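Local structure of glycosyl hydrolase family 62 protein (Coprinopsis cinerea, 5B6T) at residues Asn198-Leu211 / Gly266-Ser280. The protein probably hydrolyses terminal alpha-L-arabinofuranosyl side groups of arabinoxylan, as a fungal glycoside hydrolase family 62 alpha-L-arabinofuranosidase. Numbering follows the deposited sequence.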
loop_
_atom_site.group_PDB
_atom_site.type_symbol
_atom_site.label_atom_id
_atom_site.label_comp_id
_atom_site.label_asym_id
_atom_site.label_seq_id
_atom_site.Cartn_x
_atom_site.Cartn_y
_atom_site.Cartn_z
ATOM N N ASN A 198 2.127 0.457 5.560
ATOM C CA ASN A 198 0.814 -0.130 5.842
ATOM C C ASN A 198 0.599 -0.094 7.341
ATOM O O ASN A 198 1.535 -0.313 8.123
ATOM C CB ASN A 198 0.685 -1.612 5.433
ATOM C CG ASN A 198 1.045 -1.901 3.986
ATOM O OD1 ASN A 198 2.059 -2.554 3.734
ATOM N ND2 ASN A 198 0.188 -1.517 3.053
ATOM N N VAL A 199 -0.627 0.208 7.739
ATOM C CA VAL A 199 -1.010 0.204 9.146
ATOM C C VAL A 199 -2.348 -0.525 9.309
ATOM O O VAL A 199 -3.325 -0.184 8.672
ATOM C CB VAL A 199 -1.078 1.613 9.755
ATOM C CG1 VAL A 199 -1.198 1.510 11.275
ATOM C CG2 VAL A 199 0.147 2.398 9.355
ATOM N N TYR A 200 -2.340 -1.571 10.161
ATOM C CA TYR A 200 -3.507 -2.434 10.349
ATOM C C TYR A 200 -3.849 -2.662 11.812
ATOM O O TYR A 200 -2.954 -2.664 12.657
ATOM C CB TYR A 200 -3.243 -3.794 9.755
ATOM C CG TYR A 200 -2.982 -3.805 8.267
ATOM C CD1 TYR A 200 -4.010 -3.609 7.363
ATOM C CD2 TYR A 200 -1.708 -4.027 7.775
ATOM C CE1 TYR A 200 -3.789 -3.650 5.997
ATOM C CE2 TYR A 200 -1.472 -4.093 6.418
ATOM C CZ TYR A 200 -2.525 -3.876 5.521
ATOM O OH TYR A 200 -2.269 -3.937 4.162
ATOM N N ARG A 201 -5.142 -2.843 12.090
ATOM C CA ARG A 201 -5.588 -3.384 13.389
ATOM C C ARG A 201 -5.413 -4.888 13.354
ATOM O O ARG A 201 -5.810 -5.552 12.389
ATOM C CB ARG A 201 -7.042 -3.034 13.636
ATOM C CG ARG A 201 -7.675 -3.710 14.842
ATOM C CD ARG A 201 -6.995 -3.326 16.146
ATOM N NE ARG A 201 -7.514 -4.120 17.256
ATOM C CZ ARG A 201 -8.701 -3.929 17.835
ATOM N NH1 ARG A 201 -9.515 -2.961 17.429
ATOM N NH2 ARG A 201 -9.082 -4.731 18.837
ATOM N N ILE A 202 -4.826 -5.452 14.404
ATOM C CA ILE A 202 -4.624 -6.916 14.480
ATOM C C ILE A 202 -5.825 -7.503 15.204
ATOM O O ILE A 202 -5.954 -7.321 16.417
ATOM C CB ILE A 202 -3.311 -7.290 15.195
ATOM C CG1 ILE A 202 -2.109 -6.634 14.519
ATOM C CG2 ILE A 202 -3.130 -8.799 15.216
ATOM C CD1 ILE A 202 -0.817 -6.675 15.333
ATOM N N ASP A 203 -6.680 -8.227 14.467
ATOM C CA ASP A 203 -7.855 -8.858 15.087
ATOM C C ASP A 203 -7.476 -9.746 16.267
ATOM O O ASP A 203 -6.444 -10.426 16.229
ATOM C CB ASP A 203 -8.627 -9.716 14.092
ATOM C CG ASP A 203 -9.450 -8.906 13.107
ATOM O OD1 ASP A 203 -9.716 -7.711 13.370
ATOM O OD2 ASP A 203 -9.855 -9.518 12.101
ATOM N N GLY A 204 -8.312 -9.699 17.314
ATOM C CA GLY A 204 -8.137 -10.519 18.515
ATOM C C GLY A 204 -7.130 -9.978 19.532
ATOM O O GLY A 204 -6.853 -10.639 20.530
ATOM N N SER A 205 -6.580 -8.796 19.273
ATOM C CA SER A 205 -5.607 -8.158 20.145
ATOM C C SER A 205 -5.992 -6.693 20.236
ATOM O O SER A 205 -6.782 -6.197 19.442
ATOM C CB SER A 205 -4.210 -8.265 19.525
ATOM O OG SER A 205 -4.112 -7.332 18.440
ATOM N N ASN A 206 -5.409 -5.985 21.188
ATOM C CA ASN A 206 -5.534 -4.543 21.265
ATOM C C ASN A 206 -4.255 -3.940 20.716
ATOM O O ASN A 206 -3.625 -3.096 21.342
ATOM C CB ASN A 206 -5.784 -4.082 22.705
ATOM C CG ASN A 206 -7.141 -4.532 23.240
ATOM O OD1 ASN A 206 -7.234 -5.090 24.347
ATOM N ND2 ASN A 206 -8.192 -4.299 22.469
ATOM N N GLU A 207 -3.864 -4.414 19.546
ATOM C CA GLU A 207 -2.617 -3.973 18.921
ATOM C C GLU A 207 -2.801 -3.648 17.449
ATOM O O GLU A 207 -3.716 -4.152 16.783
ATOM C CB GLU A 207 -1.555 -5.047 19.014
ATOM C CG GLU A 207 -0.930 -5.204 20.385
ATOM C CD GLU A 207 0.035 -6.364 20.378
ATOM O OE1 GLU A 207 -0.435 -7.497 20.114
ATOM O OE2 GLU A 207 1.247 -6.148 20.586
ATOM N N TYR A 208 -1.837 -2.875 16.953
ATOM C CA TYR A 208 -1.724 -2.467 15.562
ATOM C C TYR A 208 -0.386 -2.912 14.999
ATOM O O TYR A 208 0.609 -3.043 15.734
ATOM C CB TYR A 208 -1.885 -0.951 15.446
ATOM C CG TYR A 208 -3.253 -0.515 15.922
ATOM C CD1 TYR A 208 -3.485 -0.282 17.267
ATOM C CD2 TYR A 208 -4.333 -0.410 15.044
ATOM C CE1 TYR A 208 -4.735 0.079 17.734
ATOM C CE2 TYR A 208 -5.596 -0.058 15.499
ATOM C CZ TYR A 208 -5.792 0.174 16.850
ATOM O OH TYR A 208 -7.044 0.511 17.321
ATOM N N LEU A 209 -0.376 -3.149 13.698
ATOM C CA LEU A 209 0.821 -3.555 12.930
ATOM C C LEU A 209 1.207 -2.424 11.955
ATOM O O LEU A 209 0.374 -1.970 11.198
ATOM C CB LEU A 209 0.507 -4.814 12.139
ATOM C CG LEU A 209 1.609 -5.366 11.240
ATOM C CD1 LEU A 209 2.842 -5.831 12.000
ATOM C CD2 LEU A 209 1.069 -6.492 10.382
ATOM N N LEU A 210 2.479 -2.007 11.995
ATOM C CA LEU A 210 3.052 -1.070 11.009
ATOM C C LEU A 210 4.056 -1.832 10.144
ATOM O O LEU A 210 4.959 -2.480 10.668
ATOM C CB LEU A 210 3.802 0.059 11.724
ATOM C CG LEU A 210 4.662 0.983 10.859
ATOM C CD1 LEU A 210 3.822 1.799 9.898
ATOM C CD2 LEU A 210 5.484 1.895 11.772
ATOM N N LEU A 211 3.872 -1.766 8.822
ATOM C CA LEU A 211 4.849 -2.236 7.853
ATOM C C LEU A 211 5.389 -1.035 7.129
ATOM O O LEU A 211 4.686 -0.050 6.937
ATOM C CB LEU A 211 4.208 -3.172 6.812
ATOM C CG LEU A 211 3.353 -4.304 7.383
ATOM C CD1 LEU A 211 2.686 -5.110 6.269
ATOM C CD2 LEU A 211 4.153 -5.198 8.347
ATOM N N GLY A 266 3.352 -3.155 -1.133
ATOM C CA GLY A 266 2.265 -4.107 -1.145
ATOM C C GLY A 266 1.165 -3.835 -0.132
ATOM O O GLY A 266 1.050 -2.738 0.444
ATOM N N GLU A 267 0.326 -4.860 0.084
ATOM C CA GLU A 267 -0.779 -4.814 1.054
ATOM C C GLU A 267 -1.095 -6.214 1.506
ATOM O O GLU A 267 -1.039 -7.167 0.689
ATOM C CB GLU A 267 -2.059 -4.188 0.471
ATOM C CG GLU A 267 -2.302 -2.732 0.914
ATOM C CD GLU A 267 -3.639 -2.172 0.512
ATOM O OE1 GLU A 267 -4.623 -2.938 0.506
ATOM O OE2 GLU A 267 -3.709 -0.957 0.175
ATOM N N LEU A 268 -1.475 -6.332 2.784
ATOM C CA LEU A 268 -1.940 -7.601 3.323
ATOM C C LEU A 268 -3.404 -7.834 2.949
ATOM O O LEU A 268 -4.214 -6.896 2.848
ATOM C CB LEU A 268 -1.827 -7.668 4.858
ATOM C CG LEU A 268 -0.433 -7.896 5.477
ATOM C CD1 LEU A 268 -0.502 -7.692 6.995
ATOM C CD2 LEU A 268 0.087 -9.302 5.180
ATOM N N ILE A 269 -3.753 -9.088 2.756
ATOM C CA ILE A 269 -5.168 -9.437 2.634
ATOM C C ILE A 269 -5.838 -9.201 3.993
ATOM O O ILE A 269 -5.345 -9.671 5.044
ATOM C CB ILE A 269 -5.358 -10.891 2.164
ATOM C CG1 ILE A 269 -4.778 -11.163 0.759
ATOM C CG2 ILE A 269 -6.815 -11.280 2.206
ATOM C CD1 ILE A 269 -4.919 -10.093 -0.275
ATOM N N ARG A 270 -6.937 -8.448 3.994
ATOM C CA ARG A 270 -7.586 -8.012 5.223
ATOM C C ARG A 270 -8.657 -8.984 5.702
ATOM O O ARG A 270 -9.086 -9.834 4.958
ATOM C CB ARG A 270 -8.222 -6.635 4.993
ATOM C CG ARG A 270 -7.300 -5.608 4.355
ATOM C CD ARG A 270 -8.020 -4.289 4.173
ATOM N NE ARG A 270 -7.313 -3.491 3.195
ATOM C CZ ARG A 270 -7.855 -2.487 2.532
ATOM N NH1 ARG A 270 -9.070 -2.070 2.820
ATOM N NH2 ARG A 270 -7.153 -1.897 1.583
ATOM N N SER A 271 -9.074 -8.840 6.954
ATOM C CA SER A 271 -10.179 -9.630 7.475
ATOM C C SER A 271 -11.503 -8.912 7.308
ATOM O O SER A 271 -12.570 -9.506 7.567
ATOM C CB SER A 271 -9.951 -9.920 8.952
ATOM O OG SER A 271 -9.760 -8.721 9.654
ATOM N N GLY A 272 -11.463 -7.661 6.855
ATOM C CA GLY A 272 -12.673 -6.868 6.647
ATOM C C GLY A 272 -12.312 -5.616 5.879
ATOM O O GLY A 272 -11.134 -5.240 5.851
ATOM N N ASN A 273 -13.318 -4.971 5.278
ATOM C CA ASN A 273 -13.087 -3.933 4.294
ATOM C C ASN A 273 -13.343 -2.524 4.762
ATOM O O ASN A 273 -13.186 -1.612 3.961
ATOM C CB ASN A 273 -13.914 -4.227 3.035
ATOM C CG ASN A 273 -13.501 -5.542 2.400
ATOM O OD1 ASN A 273 -12.347 -5.936 2.538
ATOM N ND2 ASN A 273 -14.433 -6.235 1.745
ATOM N N ASP A 274 -13.695 -2.359 6.035
ATOM C CA ASP A 274 -14.033 -1.050 6.551
ATOM C C ASP A 274 -12.831 -0.206 6.934
ATOM O O ASP A 274 -11.679 -0.593 6.732
ATOM C CB ASP A 274 -15.122 -1.119 7.640
ATOM C CG ASP A 274 -14.612 -1.497 9.007
ATOM O OD1 ASP A 274 -13.397 -1.585 9.217
ATOM O OD2 ASP A 274 -15.474 -1.719 9.908
ATOM N N GLN A 275 -13.117 0.982 7.450
ATOM C CA GLN A 275 -12.098 1.965 7.749
ATOM C C GLN A 275 -11.174 1.611 8.893
ATOM O O GLN A 275 -10.244 2.380 9.180
ATOM C CB GLN A 275 -12.763 3.324 8.037
ATOM C CG GLN A 275 -13.541 3.426 9.331
ATOM C CD GLN A 275 -14.909 2.753 9.320
ATOM O OE1 GLN A 275 -15.452 2.367 8.273
ATOM N NE2 GLN A 275 -15.506 2.641 10.527
ATOM N N THR A 276 -11.430 0.494 9.570
ATOM C CA THR A 276 -10.523 0.057 10.650
ATOM C C THR A 276 -9.319 -0.726 10.137
ATOM O O THR A 276 -8.404 -1.036 10.916
ATOM C CB THR A 276 -11.240 -0.765 11.738
ATOM O OG1 THR A 276 -11.702 -2.003 11.188
ATOM C CG2 THR A 276 -12.421 0.023 12.312
ATOM N N LEU A 277 -9.294 -1.037 8.840
ATOM C CA LEU A 277 -8.140 -1.756 8.238
ATOM C C LEU A 277 -7.682 -2.960 9.101
ATOM O O LEU A 277 -6.518 -3.074 9.511
ATOM C CB LEU A 277 -6.968 -0.794 7.953
ATOM C CG LEU A 277 -7.030 0.014 6.646
ATOM C CD1 LEU A 277 -6.899 -0.920 5.439
ATOM C CD2 LEU A 277 -8.274 0.878 6.499
ATOM N N PRO A 278 -8.602 -3.904 9.346
ATOM C CA PRO A 278 -8.255 -5.066 10.153
ATOM C C PRO A 278 -7.604 -6.189 9.370
ATOM O O PRO A 278 -7.929 -6.428 8.187
ATOM C CB PRO A 278 -9.617 -5.519 10.679
ATOM C CG PRO A 278 -10.568 -5.171 9.595
ATOM C CD PRO A 278 -10.001 -3.961 8.896
ATOM N N ILE A 279 -6.689 -6.907 10.043
ATOM C CA ILE A 279 -6.159 -8.165 9.558
ATOM C C ILE A 279 -6.337 -9.239 10.621
ATOM O O ILE A 279 -6.347 -8.973 11.809
ATOM C CB ILE A 279 -4.661 -8.073 9.180
ATOM C CG1 ILE A 279 -3.815 -7.615 10.374
ATOM C CG2 ILE A 279 -4.451 -7.175 7.949
ATOM C CD1 ILE A 279 -2.341 -7.918 10.251
ATOM N N SER A 280 -6.485 -10.457 10.146
ATOM C CA SER A 280 -6.367 -11.630 10.995
ATOM C C SER A 280 -4.888 -11.866 11.268
ATOM O O SER A 280 -4.033 -11.676 10.382
ATOM C CB SER A 280 -6.913 -12.849 10.276
ATOM O OG SER A 280 -6.589 -14.038 11.011
HETATM O O HOH W 1 -4.546 -4.291 2.771
#
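Tyr200 turns its ring away from its own carbonyl carbon, beside the backbone N (chi1 -61°), while Ile279 places CG1 between backbone N and carbonyl carbon (chi1 58°), bringing CG2 over the ring. Ile279 CG2 makes a CH-pi contact, 3.9 Å from the centroid of the Tyr200 ring and 23° off the normal. Leu277 O lies at the edge of the same ring, and CD1 of Leu268 touches Tyr200 CE2 obliquely at 3.8 Å. The phenol oxygen is gripped twice: Leu268 N donates to Tyr200 OH over 2.9 Å, and Tyr200 OH donates over 2.7 Å to a water that also joins Glu267 OE1 and Leu268 O. Arg270, whose NH2 forms a salt bridge with Glu267 OE1 and whose NH1 bonds Val86 O, gives its NE to the same water. A phenylalanine in place of Tyr200 would probably leave Leu268 N without its acceptor and the water short of one donor. Nearby, Gly266 O, which lies close to the amide plane of Asn198, accepts from Asn198 ND2 at 3.0 Å, while Asn198 OD1 is engaged by Tyr286. Ser271 OG donates to Asp203 OD2 (2.6 Å), approaching from above the carboxylate plane. Three backbone bonds, Arg201 N to Leu277 O, Ile279 N to Arg201 O and Asp203 N to Ile279 O, add strand 278-279 parallel to strand 195-202. Glu267, also bonded to Ser30 and Val31, has its side chain about 4 Å from the bound calcium ion. The contact joins two sheets beside the central metal site, as expected of the five-bladed beta-propeller of family 62.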